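Local structure of twitching motility pilus retraction protein (Geobacter sulfurreducens PCA, 5ZFQ) at residues H30-E35 / I61-P66; D43-T48 / Q53-G58. The protein probably uses ATP hydrolysis to power retraction of type IV pili, working as a six-subunit motor behind twitching motility. One frame throughout, in Å; residues are numbered along the deposited sequence.

Contact 1: residues H30-E35 / I61-P66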
# COMPACT_ATOMS: atom_id res chain seq x y z
N HIS A 30 27.15 -10.05 -39.15
CA HIS A 30 27.47 -11.41 -39.57
C HIS A 30 28.98 -11.58 -39.63
O HIS A 30 29.53 -12.47 -38.98
CB HIS A 30 26.83 -11.72 -40.92
CG HIS A 30 26.94 -13.15 -41.32
ND1 HIS A 30 28.12 -13.70 -41.78
CD2 HIS A 30 26.03 -14.15 -41.32
CE1 HIS A 30 27.92 -14.98 -42.06
NE2 HIS A 30 26.67 -15.28 -41.78
N GLN A 31 29.64 -10.71 -40.39
CA GLN A 31 31.11 -10.60 -40.40
C GLN A 31 31.69 -10.51 -39.00
O GLN A 31 32.65 -11.22 -38.67
CB GLN A 31 31.56 -9.38 -41.18
CG GLN A 31 31.34 -9.49 -42.65
CD GLN A 31 31.71 -8.20 -43.36
OE1 GLN A 31 30.91 -7.25 -43.40
NE2 GLN A 31 32.91 -8.15 -43.93
N LEU A 32 31.13 -9.64 -38.18
CA LEU A 32 31.69 -9.40 -36.86
C LEU A 32 31.59 -10.62 -35.94
O LEU A 32 32.53 -10.96 -35.23
CB LEU A 32 31.04 -8.17 -36.20
CG LEU A 32 31.47 -6.80 -36.79
CD1 LEU A 32 30.80 -5.64 -36.07
CD2 LEU A 32 32.99 -6.65 -36.76
N LEU A 33 30.44 -11.29 -35.97
CA LEU A 33 30.22 -12.44 -35.09
C LEU A 33 31.00 -13.63 -35.62
O LEU A 33 31.52 -14.44 -34.84
CB LEU A 33 28.73 -12.77 -34.98
CG LEU A 33 27.85 -11.68 -34.33
CD1 LEU A 33 26.39 -11.85 -34.75
CD2 LEU A 33 28.00 -11.73 -32.82
N THR A 34 31.06 -13.73 -36.95
CA THR A 34 31.82 -14.79 -37.58
C THR A 34 33.25 -14.64 -37.10
O THR A 34 33.86 -15.60 -36.62
CB THR A 34 31.74 -14.73 -39.10
OG1 THR A 34 30.40 -15.07 -39.52
CG2 THR A 34 32.71 -15.72 -39.73
N GLU A 35 33.76 -13.43 -37.19
CA GLU A 35 35.09 -13.11 -36.68
C GLU A 35 35.25 -13.52 -35.21
O GLU A 35 36.23 -14.19 -34.85
CB GLU A 35 35.37 -11.62 -36.85
CG GLU A 35 36.60 -11.15 -36.14
CD GLU A 35 37.86 -11.30 -36.97
OE1 GLU A 35 38.08 -12.40 -37.53
OE2 GLU A 35 38.64 -10.31 -37.04
N ILE A 61 40.34 -7.39 -26.94
CA ILE A 61 41.18 -7.25 -28.12
C ILE A 61 40.43 -6.44 -29.16
O ILE A 61 39.35 -6.85 -29.63
CB ILE A 61 41.55 -8.61 -28.73
CG1 ILE A 61 42.36 -9.46 -27.76
CG2 ILE A 61 42.31 -8.42 -30.00
CD1 ILE A 61 42.56 -10.89 -28.25
N PRO A 62 40.96 -5.26 -29.50
CA PRO A 62 40.33 -4.47 -30.57
C PRO A 62 40.49 -5.12 -31.95
O PRO A 62 41.56 -5.64 -32.25
CB PRO A 62 41.07 -3.13 -30.49
CG PRO A 62 42.34 -3.42 -29.69
CD PRO A 62 42.00 -4.53 -28.77
N LEU A 63 39.44 -5.11 -32.78
CA LEU A 63 39.59 -5.57 -34.18
C LEU A 63 40.34 -4.54 -35.06
O LEU A 63 40.39 -3.34 -34.77
CB LEU A 63 38.23 -5.88 -34.82
CG LEU A 63 37.34 -7.00 -34.24
CD1 LEU A 63 36.14 -7.32 -35.16
CD2 LEU A 63 38.13 -8.28 -33.89
N GLU A 64 40.94 -5.02 -36.15
CA GLU A 64 41.69 -4.14 -37.02
C GLU A 64 40.75 -3.37 -37.97
O GLU A 64 40.75 -3.60 -39.18
CB GLU A 64 42.73 -4.94 -37.81
CG GLU A 64 43.79 -4.07 -38.47
CD GLU A 64 44.57 -4.80 -39.56
OE1 GLU A 64 44.93 -5.98 -39.36
OE2 GLU A 64 44.82 -4.17 -40.62
N MET A 65 39.96 -2.46 -37.41
CA MET A 65 39.07 -1.58 -38.18
C MET A 65 38.91 -0.24 -37.44
O MET A 65 39.26 -0.14 -36.26
CB MET A 65 37.70 -2.25 -38.43
CG MET A 65 37.11 -3.02 -37.26
SD MET A 65 35.73 -4.09 -37.76
CE MET A 65 36.56 -5.35 -38.75
N PRO A 66 38.42 0.81 -38.13
CA PRO A 66 38.32 2.13 -37.49
C PRO A 66 37.32 2.18 -36.33
O PRO A 66 36.50 1.27 -36.19
CB PRO A 66 37.86 3.04 -38.65
CG PRO A 66 37.24 2.14 -39.63
CD PRO A 66 38.04 0.87 -39.55
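L32 and L63 meet through their branch ends: CD2 of L32 lies 3.6 Å from CD1 of L63, the two side chains crossing obliquely between helix 29-38 and the chain that leaves strand 59-62. The helix supplies L32 and E35 from neighbouring turns, and L63 faces both. L32 departs from the helix at a slant, its CG anti to the carbonyl carbon (chi1 -74°), and its extended end carries CD2 on to the far segment. That methyl also touches M65, whose SD is 3.9 Å from L32 CD2; the thioether passes across the leucine side chain at an angle, the M65 chain bending at chi3. E35 comes to L63 from the opposite direction. Its CG stands 4.0 Å from CD2 of L63 and equally near CD1, spanning the isopropyl fork. The bend at chi2 (87°) then leads the carboxylate alongside the same fork, OE2 being 3.8 Å from L63 CD2. E35 also has a long, weak ion pair with R39, while L32 continues inward onto L44 and I46 of strand 43-46. L63 in turn rests on P52 and I54, so the leucine fills the seam between the helix and the outer strands of the antiparallel sheet in the N-terminal part of the chain. An alanine here is likely to open a gap beside L32 CD2 and leave the aliphatic part of E35 without its apolar partner. Just beyond, E64 centres an inverse gamma turn, after which M65 points back at the helix. Between these two segments the attachment thus relies on methyl, methylene and sulfur contacts with little directional preference, and the acidic end of E35 borders an otherwise apolar patch.

Contact 2: residues D43-T48 / Q53-G58; sequences DLHITT and QIRVDG
H45 and Q53 exchange two nearly straight backbone hydrogen bonds, H45 N to Q53 O at 2.7 Å and Q53 N to H45 O at 3.1 Å, which fix the register of the two strands at this antiparallel hydrogen-bonded pair. Next to it, L44 and I54 form a non-hydrogen-bonded pair. Their side chains leave on the same face and touch by branch methyls, L44 CD1 lying 3.8 Å from I54 CG2. This face is closely packed: L33 and L36 of helix 29-38 press on L44, and L36 reaches I54 as well. Strands 43-46 and 53-56 are the two arms of a beta hairpin inside a six-stranded antiparallel sheet, their axes 4.7 Å apart and their directions 160° apart.

The other face, with D43, H45, Q53 and R55, is polar. D43 and R55 run side by side and point the same way. OD2 of D43 sits in the guanidinium plane, at its edge, but 3.8 Å from R55 NE, a long and therefore loose salt bridge, with the carboxylate turned 74° from that plane. The strongest polar partners of H45 and R55 lie on the second subunit: its D222 OD2 forms a salt bridge with R55 NE and a hydrogen bond with H45 NE2, and its D224 forms a salt bridge with R55 NH2. The loose, solvent side is the turn at D57 and G58, exposed, poorly ordered and touching nothing of 43-48. R55 extends straight as far as CD and bends at chi3, and its NH1 donates to G58 O at 3.0 Å.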
# COMPACT_ATOMS: atom_id res chain seq x y z
N ASP A 43 33.00 -12.75 -26.10
CA ASP A 43 32.22 -11.52 -26.01
C ASP A 43 32.58 -10.51 -27.09
O ASP A 43 33.76 -10.27 -27.36
CB ASP A 43 32.40 -10.89 -24.63
CG ASP A 43 32.13 -11.87 -23.52
OD1 ASP A 43 30.95 -12.00 -23.15
OD2 ASP A 43 33.09 -12.53 -23.03
N LEU A 44 31.57 -9.93 -27.71
CA LEU A 44 31.78 -8.89 -28.72
C LEU A 44 31.20 -7.56 -28.22
O LEU A 44 30.03 -7.49 -27.79
CB LEU A 44 31.13 -9.29 -30.05
CG LEU A 44 31.05 -8.18 -31.10
CD1 LEU A 44 32.46 -7.79 -31.63
CD2 LEU A 44 30.09 -8.57 -32.24
N HIS A 45 32.02 -6.51 -28.24
CA HIS A 45 31.54 -5.22 -27.75
C HIS A 45 31.40 -4.23 -28.87
O HIS A 45 32.32 -4.02 -29.66
CB HIS A 45 32.47 -4.68 -26.67
CG HIS A 45 32.37 -5.41 -25.38
ND1 HIS A 45 31.55 -4.99 -24.35
CD2 HIS A 45 32.95 -6.55 -24.95
CE1 HIS A 45 31.65 -5.84 -23.34
NE2 HIS A 45 32.49 -6.80 -23.68
N ILE A 46 30.22 -3.62 -28.92
CA ILE A 46 29.89 -2.62 -29.93
C ILE A 46 29.55 -1.30 -29.24
O ILE A 46 28.43 -1.10 -28.75
CB ILE A 46 28.69 -3.05 -30.84
CG1 ILE A 46 28.95 -4.44 -31.44
CG2 ILE A 46 28.43 -2.00 -31.91
CD1 ILE A 46 30.20 -4.50 -32.32
N THR A 47 30.52 -0.39 -29.21
CA THR A 47 30.29 0.87 -28.56
C THR A 47 31.05 1.93 -29.32
O THR A 47 32.00 1.61 -30.04
CB THR A 47 30.72 0.80 -27.09
OG1 THR A 47 30.12 1.88 -26.37
CG2 THR A 47 32.23 0.88 -26.96
N THR A 48 30.64 3.19 -29.18
CA THR A 48 31.22 4.27 -29.98
C THR A 48 32.64 4.68 -29.56
O THR A 48 33.03 4.52 -28.42
CB THR A 48 30.34 5.53 -29.92
OG1 THR A 48 30.22 5.97 -28.57
CG2 THR A 48 28.96 5.23 -30.50
N GLN A 53 35.35 -4.62 -30.24
CA GLN A 53 36.27 -5.37 -29.40
C GLN A 53 35.75 -6.78 -29.16
O GLN A 53 34.55 -6.96 -28.92
CB GLN A 53 36.49 -4.63 -28.08
CG GLN A 53 37.00 -3.23 -28.26
CD GLN A 53 38.36 -3.03 -27.62
OE1 GLN A 53 39.03 -3.98 -27.24
NE2 GLN A 53 38.79 -1.78 -27.52
N ILE A 54 36.62 -7.78 -29.25
CA ILE A 54 36.24 -9.13 -28.81
C ILE A 54 37.05 -9.54 -27.58
O ILE A 54 38.15 -9.02 -27.35
CB ILE A 54 36.43 -10.21 -29.91
CG1 ILE A 54 37.92 -10.39 -30.22
CG2 ILE A 54 35.53 -9.90 -31.16
CD1 ILE A 54 38.21 -11.21 -31.48
N ARG A 55 36.49 -10.44 -26.77
CA ARG A 55 37.19 -10.93 -25.61
C ARG A 55 37.61 -12.36 -25.89
O ARG A 55 36.78 -13.18 -26.25
CB ARG A 55 36.32 -10.87 -24.34
CG ARG A 55 37.08 -11.27 -23.06
CD ARG A 55 36.21 -11.35 -21.82
NE ARG A 55 35.51 -10.11 -21.49
CZ ARG A 55 36.04 -9.06 -20.87
NH1 ARG A 55 37.30 -9.08 -20.46
NH2 ARG A 55 35.29 -7.99 -20.61
N VAL A 56 38.90 -12.65 -25.73
CA VAL A 56 39.44 -13.98 -25.99
C VAL A 56 40.21 -14.52 -24.79
O VAL A 56 41.25 -13.98 -24.41
CB VAL A 56 40.37 -13.98 -27.22
CG1 VAL A 56 40.78 -15.41 -27.56
CG2 VAL A 56 39.71 -13.31 -28.41
N ASP A 57 39.71 -15.61 -24.21
CA ASP A 57 40.31 -16.19 -23.01
C ASP A 57 40.55 -15.14 -21.92
O ASP A 57 41.57 -15.18 -21.24
CB ASP A 57 41.63 -16.89 -23.34
CG ASP A 57 41.43 -18.19 -24.11
OD1 ASP A 57 40.30 -18.72 -24.11
OD2 ASP A 57 42.42 -18.70 -24.70
N GLY A 58 39.62 -14.19 -21.79
CA GLY A 58 39.71 -13.14 -20.78
C GLY A 58 40.10 -11.76 -21.29
O GLY A 58 39.72 -10.75 -20.71

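Overall arrangement
From the N terminus, the chain first makes helix 29-38, then strands 43-46, 53-56 and 59-62 in turn. Contact 2 closes the short hairpin loop between the first two strands; contact 1 closes the longer loop from the helix to the residues after the third strand. Contact 2 is thus nested inside the loop of contact 1, and their centres lie about 9 Å apart. They meet directly where I61 N probably donates to I54 O, 2.8 Å away, since strands 53-56 and 59-62 are sheet neighbours. Contact 2 joins two strands edge to edge, whereas contact 1 sets the helix against the residues that follow the sheet's outermost strand in this chain.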